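Local coordinates for protein aldehyde dehydrogenase (PDB 5MYP) that probably oxidises aldehydes with NAD+ as the electron acceptor, as other members of the aldehyde dehydrogenase family do, at residues V231-C236 with V397-K402; V265-S270 with V373-N378. One frame throughout, in Å; residues are numbered along the deposited sequence.

Interaction 1 (V231-C236 with V397-K402). Unlike the reference sequence in segment 231-236: Thr235 (reference Ser).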
ATOM      1  N   VAL A 231     -21.442  -1.151  19.614  1.00 14.12           N
ATOM      2  CA  VAL A 231     -22.422  -2.202  19.846  1.00 14.24           C
ATOM      3  C   VAL A 231     -22.416  -2.524  21.342  1.00 14.48           C
ATOM      4  O   VAL A 231     -21.358  -2.770  21.916  1.00 13.91           O
ATOM      5  CB  VAL A 231     -22.103  -3.460  19.016  1.00 14.20           C
ATOM      6  CG1 VAL A 231     -23.114  -4.570  19.289  1.00 14.28           C
ATOM      7  CG2 VAL A 231     -22.066  -3.112  17.532  1.00 14.31           C
ATOM      8  N   VAL A 232     -23.593  -2.499  21.969  1.00 14.86           N
ATOM      9  CA  VAL A 232     -23.738  -2.850  23.385  1.00 15.34           C
ATOM     10  C   VAL A 232     -24.791  -3.947  23.483  1.00 15.94           C
ATOM     11  O   VAL A 232     -25.945  -3.727  23.121  1.00 15.67           O
ATOM     12  CB  VAL A 232     -24.155  -1.630  24.236  1.00 15.29           C
ATOM     13  CG1 VAL A 232     -24.281  -2.009  25.711  1.00 15.41           C
ATOM     14  CG2 VAL A 232     -23.166  -0.485  24.046  1.00 15.21           C
ATOM     15  N   ASP A 233     -24.396  -5.127  23.960  1.00 16.79           N
ATOM     16  CA  ASP A 233     -25.317  -6.266  24.046  1.00 17.69           C
ATOM     17  C   ASP A 233     -26.029  -6.302  25.411  1.00 18.22           C
ATOM     18  O   ASP A 233     -25.996  -5.315  26.143  1.00 17.93           O
ATOM     19  CB  ASP A 233     -24.595  -7.583  23.662  1.00 17.96           C
ATOM     20  CG  ASP A 233     -23.768  -8.189  24.790  1.00 18.23           C
ATOM     21  OD1 ASP A 233     -23.525  -7.527  25.821  1.00 18.52           O
ATOM     22  OD2 ASP A 233     -23.356  -9.360  24.630  1.00 18.59           O
ATOM     23  N   ASP A 234     -26.669  -7.426  25.729  1.00 19.28           N
ATOM     24  CA  ASP A 234     -27.432  -7.607  26.983  1.00 20.01           C
ATOM     25  C   ASP A 234     -26.675  -8.340  28.117  1.00 20.69           C
ATOM     26  O   ASP A 234     -27.301  -8.809  29.071  1.00 20.35           O
ATOM     27  CB  ASP A 234     -28.770  -8.315  26.684  1.00 20.19           C
ATOM     28  CG  ASP A 234     -28.598  -9.670  25.985  1.00 20.75           C
ATOM     29  OD1 ASP A 234     -27.465 -10.018  25.583  1.00 20.86           O
ATOM     30  OD2 ASP A 234     -29.612 -10.383  25.817  1.00 20.96           O
ATOM     31  N   THR A 235     -25.344  -8.414  28.032  1.00 21.54           N
ATOM     32  CA  THR A 235     -24.525  -9.094  29.048  1.00 22.11           C
ATOM     33  C   THR A 235     -23.719  -8.115  29.915  1.00 22.49           C
ATOM     34  O   THR A 235     -22.867  -8.552  30.692  1.00 21.76           O
ATOM     35  CB  THR A 235     -23.565 -10.124  28.400  1.00 22.73           C
ATOM     36  OG1 THR A 235     -22.635  -9.456  27.533  1.00 23.00           O
ATOM     37  CG2 THR A 235     -24.350 -11.166  27.602  1.00 22.72           C
ATOM     38  N   CYS A 236     -24.010  -6.810  29.805  1.00 22.64           N
ATOM     39  CA  CYS A 236     -23.259  -5.752  30.501  1.00 23.36           C
ATOM     40  C   CYS A 236     -24.071  -4.971  31.550  1.00 23.43           C
ATOM     41  O   CYS A 236     -23.633  -3.899  31.979  1.00 23.49           O
ATOM     42  CB  CYS A 236     -22.693  -4.752  29.476  1.00 23.97           C
ATOM     43  SG  CYS A 236     -21.566  -5.452  28.253  1.00 24.95           S
ATOM     44  N   VAL A 397     -17.326  -2.873  20.567  1.00 14.73           N
ATOM     45  CA  VAL A 397     -18.293  -3.863  21.047  1.00 15.14           C
ATOM     46  C   VAL A 397     -18.175  -3.982  22.561  1.00 15.56           C
ATOM     47  O   VAL A 397     -17.109  -4.316  23.071  1.00 15.14           O
ATOM     48  CB  VAL A 397     -18.057  -5.258  20.418  1.00 15.39           C
ATOM     49  CG1 VAL A 397     -19.129  -6.250  20.879  1.00 15.44           C
ATOM     50  CG2 VAL A 397     -18.025  -5.157  18.898  1.00 15.59           C
ATOM     51  N   PHE A 398     -19.263  -3.696  23.271  1.00 15.81           N
ATOM     52  CA  PHE A 398     -19.330  -3.911  24.713  1.00 16.19           C
ATOM     53  C   PHE A 398     -20.119  -5.188  24.972  1.00 16.85           C
ATOM     54  O   PHE A 398     -21.304  -5.265  24.643  1.00 17.45           O
ATOM     55  CB  PHE A 398     -19.961  -2.712  25.422  1.00 15.93           C
ATOM     56  CG  PHE A 398     -19.057  -1.516  25.493  1.00 15.55           C
ATOM     57  CD1 PHE A 398     -18.970  -0.633  24.424  1.00 15.43           C
ATOM     58  CD2 PHE A 398     -18.289  -1.270  26.626  1.00 15.34           C
ATOM     59  CE1 PHE A 398     -18.132   0.474  24.482  1.00 15.38           C
ATOM     60  CE2 PHE A 398     -17.449  -0.167  26.691  1.00 15.52           C
ATOM     61  CZ  PHE A 398     -17.371   0.709  25.616  1.00 15.28           C
ATOM     62  N   SER A 399     -19.443  -6.193  25.532  1.00 17.69           N
ATOM     63  CA  SER A 399     -20.033  -7.510  25.773  1.00 18.23           C
ATOM     64  C   SER A 399     -19.136  -8.361  26.680  1.00 19.04           C
ATOM     65  O   SER A 399     -17.910  -8.212  26.671  1.00 18.61           O
ATOM     66  CB  SER A 399     -20.273  -8.240  24.442  1.00 18.46           C
ATOM     67  OG  SER A 399     -20.708  -9.576  24.639  1.00 18.63           O
ATOM     68  N   ASN A 400     -19.765  -9.238  27.461  1.00 19.56           N
ATOM     69  CA  ASN A 400     -19.066 -10.274  28.231  1.00 20.22           C
ATOM     70  C   ASN A 400     -19.230 -11.668  27.595  1.00 20.78           C
ATOM     71  O   ASN A 400     -18.805 -12.663  28.185  1.00 20.78           O
ATOM     72  CB  ASN A 400     -19.578 -10.292  29.683  1.00 20.06           C
ATOM     73  CG  ASN A 400     -19.174  -9.056  30.467  1.00 20.04           C
ATOM     74  OD1 ASN A 400     -20.021  -8.335  30.989  1.00 20.20           O
ATOM     75  ND2 ASN A 400     -17.874  -8.811  30.563  1.00 20.10           N
ATOM     76  N   ASN A 401     -19.821 -11.731  26.396  1.00 21.53           N
ATOM     77  CA  ASN A 401     -20.107 -12.992  25.707  1.00 22.55           C
ATOM     78  C   ASN A 401     -19.156 -13.197  24.519  1.00 22.87           C
ATOM     79  O   ASN A 401     -19.216 -12.460  23.530  1.00 21.94           O
ATOM     80  CB  ASN A 401     -21.566 -13.001  25.236  1.00 23.13           C
ATOM     81  CG  ASN A 401     -21.998 -14.353  24.691  1.00 23.74           C
ATOM     82  OD1 ASN A 401     -21.753 -14.673  23.529  1.00 24.55           O
ATOM     83  ND2 ASN A 401     -22.656 -15.148  25.526  1.00 24.66           N
ATOM     84  N   LYS A 402     -18.293 -14.208  24.633  1.00 23.39           N
ATOM     85  CA  LYS A 402     -17.281 -14.536  23.611  1.00 23.96           C
ATOM     86  C   LYS A 402     -17.866 -14.817  22.229  1.00 23.22           C
ATOM     87  O   LYS A 402     -17.352 -14.314  21.226  1.00 22.46           O
ATOM     88  CB  LYS A 402     -16.419 -15.734  24.058  1.00 25.28           C
ATOM     89  CG  LYS A 402     -15.112 -15.357  24.742  1.00 26.32           C
ATOM     90  CD  LYS A 402     -15.315 -14.452  25.953  1.00 27.35           C
ATOM     91  CE  LYS A 402     -14.002 -13.841  26.417  1.00 28.22           C
ATOM     92  NZ  LYS A 402     -14.230 -12.636  27.263  1.00 28.75           N
TER

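Interaction 2 (V265-S270 with V373-N378)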
ATOM      1  N   VAL A 265     -24.575   4.483  18.622  1.00 14.43           N
ATOM      2  CA  VAL A 265     -24.701   3.271  19.436  1.00 14.67           C
ATOM      3  C   VAL A 265     -25.800   2.367  18.866  1.00 14.71           C
ATOM      4  O   VAL A 265     -26.854   2.851  18.446  1.00 14.58           O
ATOM      5  CB  VAL A 265     -25.030   3.615  20.911  1.00 15.00           C
ATOM      6  CG1 VAL A 265     -25.229   2.353  21.743  1.00 15.14           C
ATOM      7  CG2 VAL A 265     -23.933   4.477  21.525  1.00 15.24           C
ATOM      8  N   VAL A 266     -25.529   1.061  18.842  1.00 14.69           N
ATOM      9  CA  VAL A 266     -26.536   0.039  18.562  1.00 14.96           C
ATOM     10  C   VAL A 266     -26.629  -0.813  19.825  1.00 15.19           C
ATOM     11  O   VAL A 266     -25.725  -1.603  20.117  1.00 14.83           O
ATOM     12  CB  VAL A 266     -26.176  -0.835  17.339  1.00 15.21           C
ATOM     13  CG1 VAL A 266     -27.344  -1.747  16.973  1.00 15.40           C
ATOM     14  CG2 VAL A 266     -25.789   0.038  16.151  1.00 15.30           C
ATOM     15  N   VAL A 267     -27.714  -0.637  20.579  1.00 15.37           N
ATOM     16  CA  VAL A 267     -27.866  -1.267  21.899  1.00 15.87           C
ATOM     17  C   VAL A 267     -28.965  -2.332  21.857  1.00 16.45           C
ATOM     18  O   VAL A 267     -29.968  -2.164  21.165  1.00 16.33           O
ATOM     19  CB  VAL A 267     -28.122  -0.223  23.022  1.00 15.82           C
ATOM     20  CG1 VAL A 267     -29.370   0.613  22.764  1.00 15.92           C
ATOM     21  CG2 VAL A 267     -28.188  -0.890  24.393  1.00 15.99           C
ATOM     22  N   GLU A 268     -28.774  -3.427  22.589  1.00 17.04           N
ATOM     23  CA  GLU A 268     -29.791  -4.475  22.656  1.00 17.96           C
ATOM     24  C   GLU A 268     -31.068  -3.858  23.243  1.00 18.27           C
ATOM     25  O   GLU A 268     -31.004  -3.096  24.211  1.00 17.83           O
ATOM     26  CB  GLU A 268     -29.300  -5.670  23.484  1.00 18.35           C
ATOM     27  CG  GLU A 268     -30.067  -6.972  23.258  1.00 18.83           C
ATOM     28  CD  GLU A 268     -31.366  -7.079  24.051  1.00 19.31           C
ATOM     29  OE1 GLU A 268     -31.511  -6.405  25.095  1.00 19.51           O
ATOM     30  OE2 GLU A 268     -32.251  -7.850  23.633  1.00 19.59           O
ATOM     31  N   LYS A 269     -32.203  -4.185  22.627  1.00 18.91           N
ATOM     32  CA  LYS A 269     -33.510  -3.544  22.887  1.00 19.90           C
ATOM     33  C   LYS A 269     -33.831  -3.332  24.378  1.00 19.46           C
ATOM     34  O   LYS A 269     -34.246  -2.244  24.784  1.00 18.94           O
ATOM     35  CB  LYS A 269     -34.615  -4.382  22.230  1.00 21.14           C
ATOM     36  CG  LYS A 269     -35.988  -3.732  22.143  1.00 22.58           C
ATOM     37  CD  LYS A 269     -37.004  -4.690  21.526  1.00 23.33           C
ATOM     38  CE  LYS A 269     -37.208  -5.944  22.376  1.00 24.50           C
ATOM     39  NZ  LYS A 269     -38.498  -6.643  22.110  1.00 25.25           N
ATOM     40  N   SER A 270     -33.617  -4.372  25.180  1.00 19.12           N
ATOM     41  CA  SER A 270     -33.922  -4.339  26.612  1.00 19.33           C
ATOM     42  C   SER A 270     -32.991  -3.447  27.448  1.00 19.22           C
ATOM     43  O   SER A 270     -33.352  -3.080  28.570  1.00 19.14           O
ATOM     44  CB  SER A 270     -33.936  -5.763  27.191  1.00 19.40           C
ATOM     45  OG  SER A 270     -32.626  -6.262  27.393  1.00 19.51           O
ATOM     46  N   VAL A 373     -28.747   6.753  19.245  1.00 16.34           N
ATOM     47  CA  VAL A 373     -28.889   5.451  19.881  1.00 16.61           C
ATOM     48  C   VAL A 373     -29.953   4.667  19.114  1.00 17.34           C
ATOM     49  O   VAL A 373     -31.128   5.052  19.092  1.00 17.12           O
ATOM     50  CB  VAL A 373     -29.280   5.592  21.368  1.00 16.76           C
ATOM     51  CG1 VAL A 373     -29.552   4.232  22.003  1.00 16.70           C
ATOM     52  CG2 VAL A 373     -28.186   6.325  22.137  1.00 16.70           C
ATOM     53  N   LEU A 374     -29.522   3.581  18.476  1.00 17.73           N
ATOM     54  CA  LEU A 374     -30.403   2.660  17.761  1.00 18.17           C
ATOM     55  C   LEU A 374     -30.493   1.363  18.553  1.00 18.38           C
ATOM     56  O   LEU A 374     -29.617   1.075  19.366  1.00 17.70           O
ATOM     57  CB  LEU A 374     -29.862   2.378  16.354  1.00 18.52           C
ATOM     58  CG  LEU A 374     -29.975   3.504  15.318  1.00 18.86           C
ATOM     59  CD1 LEU A 374     -29.014   4.653  15.604  1.00 19.16           C
ATOM     60  CD2 LEU A 374     -29.737   2.949  13.922  1.00 19.13           C
ATOM     61  N   THR A 375     -31.556   0.592  18.328  1.00 19.10           N
ATOM     62  CA  THR A 375     -31.727  -0.694  19.009  1.00 19.69           C
ATOM     63  C   THR A 375     -31.633  -1.860  18.039  1.00 20.18           C
ATOM     64  O   THR A 375     -31.827  -1.695  16.836  1.00 20.01           O
ATOM     65  CB  THR A 375     -33.057  -0.776  19.792  1.00 20.06           C
ATOM     66  OG1 THR A 375     -34.164  -0.585  18.904  1.00 20.49           O
ATOM     67  CG2 THR A 375     -33.094   0.274  20.887  1.00 20.11           C
ATOM     68  N   TYR A 376     -31.304  -3.030  18.584  1.00 20.92           N
ATOM     69  CA  TYR A 376     -31.312  -4.288  17.847  1.00 21.77           C
ATOM     70  C   TYR A 376     -31.984  -5.376  18.690  1.00 23.38           C
ATOM     71  O   TYR A 376     -32.018  -5.281  19.918  1.00 22.91           O
ATOM     72  CB  TYR A 376     -29.877  -4.699  17.467  1.00 21.16           C
ATOM     73  CG  TYR A 376     -29.094  -5.421  18.552  1.00 20.45           C
ATOM     74  CD1 TYR A 376     -29.209  -6.803  18.719  1.00 20.31           C
ATOM     75  CD2 TYR A 376     -28.221  -4.730  19.394  1.00 19.95           C
ATOM     76  CE1 TYR A 376     -28.500  -7.471  19.707  1.00 20.22           C
ATOM     77  CE2 TYR A 376     -27.499  -5.392  20.378  1.00 19.82           C
ATOM     78  CZ  TYR A 376     -27.643  -6.761  20.528  1.00 20.06           C
ATOM     79  OH  TYR A 376     -26.935  -7.428  21.496  1.00 20.26           O
ATOM     80  N   GLU A 377     -32.514  -6.395  18.013  1.00 25.91           N
ATOM     81  CA  GLU A 377     -33.022  -7.612  18.660  1.00 28.19           C
ATOM     82  C   GLU A 377     -32.138  -8.837  18.394  1.00 29.01           C
ATOM     83  O   GLU A 377     -31.914  -9.643  19.297  1.00 30.46           O
ATOM     84  CB  GLU A 377     -34.457  -7.889  18.210  1.00 29.75           C
ATOM     85  CG  GLU A 377     -35.463  -6.885  18.763  1.00 30.84           C
ATOM     86  CD  GLU A 377     -36.898  -7.222  18.388  1.00 31.83           C
ATOM     87  OE1 GLU A 377     -37.276  -8.412  18.450  1.00 32.81           O
ATOM     88  OE2 GLU A 377     -37.659  -6.292  18.041  1.00 33.62           O
ATOM     89  N   ASN A 378     -31.638  -8.969  17.166  1.00 29.70           N
ATOM     90  CA  ASN A 378     -30.763 -10.088  16.776  1.00 29.91           C
ATOM     91  C   ASN A 378     -29.535  -9.587  16.008  1.00 29.76           C
ATOM     92  O   ASN A 378     -29.468  -8.410  15.646  1.00 28.84           O
ATOM     93  CB  ASN A 378     -31.549 -11.120  15.954  1.00 30.28           C
ATOM     94  CG  ASN A 378     -32.308 -10.498  14.796  1.00 30.82           C
ATOM     95  OD1 ASN A 378     -31.716  -9.900  13.900  1.00 31.44           O
ATOM     96  ND2 ASN A 378     -33.632 -10.635  14.810  1.00 31.37           N
TER
HETATM   97  O   HOH W   1     -31.854  -9.787  21.968  1.00 26.95           O

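Interaction 1 (V231-C236 with V397-K402)
Val231 and Val232 run parallel to Val397 and Phe398 as neighbouring strand ends, Phe398 N donating to Val231 O (2.7 Å, 176° at the hydrogen) and Asp233 N to Phe398 O. These strands belong to the sheet of the domain that carries the predicted catalytic cysteine in aldehyde dehydrogenases, although the annotated active-site residues lie away from this contact. The Val231 and Val397 side chains share one face, beside helix 402-411. Val232 and Phe398 share the other, where Val232 CG2 touches Phe398 CB at 4.1 Å; the phenyl ring turns off to pack on Val243 and Ile247 of helix 240-252.

Past the strands, the two chains are held by a polar network centred on the Asp233 carboxylate. With chi1 at 81°, CG sits between the backbone N and the carbonyl carbon, and the carboxylate reaches Ser399, whose hydroxyl OG donates to Asp233 OD2 (2.7 Å) from above the carboxylate plane. The other oxygen, Asp233 OD1, accepts two bonds from its own segment: Thr235 N closes an Asx turn from above the plane, while Thr235 OG1 meets the syn lone pair at 2.7 Å. Both oxygens are thus gripped, which should restrict rotation of this buried group. Ser399 OG also accepts from Asn401 N in an ST turn, leading into helix 402-411, where Asn401 OD1 caps Phe404 N.

Cys236 SG lies 3.5 Å from Ser399 N, an amide that donates to Asn420 OD1, and on this side Phe464 of the second subunit packs against Cys236, Phe398 and Asn400. The turns are joined again by Thr235: its OG1, donating to Asp233, also accepts from Asn400 N at 2.9 Å, with 168° at the hydrogen.

Interaction 2 (V265-S270 with V373-N378)
Tyr376 lays one face of its ring against Glu268: Glu268 CA stands 3.8 Å from the ring centroid and 29° off the normal, a CH-pi contact. A Tyr376 chi1 of 83° swings the ring across the adjoining strand, so that Glu268 CB and CG border the phenol end, while the Val266 side chain crosses that of Tyr376 at about a right angle, Val266 CG1 lying 3.9 Å from Tyr376 CB. The Glu268 carboxylate stands nearly perpendicular to the ring (87°). Its OE1 accepts from both Ser270 N and Ser270 OG, and a water whose oxygen lies 2.6 Å from Glu268 OE2 donates to it and also to Glu377 O, bridging the segments.

On the other face of the sheet, shared with Val265 and Thr375, Val267 CG1 lies 3.7 Å from Val373 CG1, the two side chains crossing obliquely. Between the two faces runs a parallel ladder of four backbone hydrogen bonds; the last two, Tyr376 N to Val267 O and Lys269 N to Tyr376 O, are the more bent.

The ladder joins strands 264-268 and 370-376 of the sheet, with helix 379-387 against Val266, Leu374 and Tyr376, and helix 272-287 against Val265, Val267 and Thr375.

Well into the chain, after most strands of the other sheet, comes strand 229-232, followed by helix 240-252 and strand 264-268. Strand 370-376 returns beside 264-268, so interaction 2 closes a loop of 102 residues. Only after helix 379-387 does strand 395-398 close the longer loop of interaction 1, with 160 residues between its segments; the shorter closure therefore lies wholly within the longer, and the two do not cross. In space the strand order is 395-398, 229-232, 264-268, 370-376. Probable hydrogen bonds from Val232 N to Val266 O and from Glu268 N to Val232 O join the inner pair, and Tyr376 OH packs on Asp233 CB.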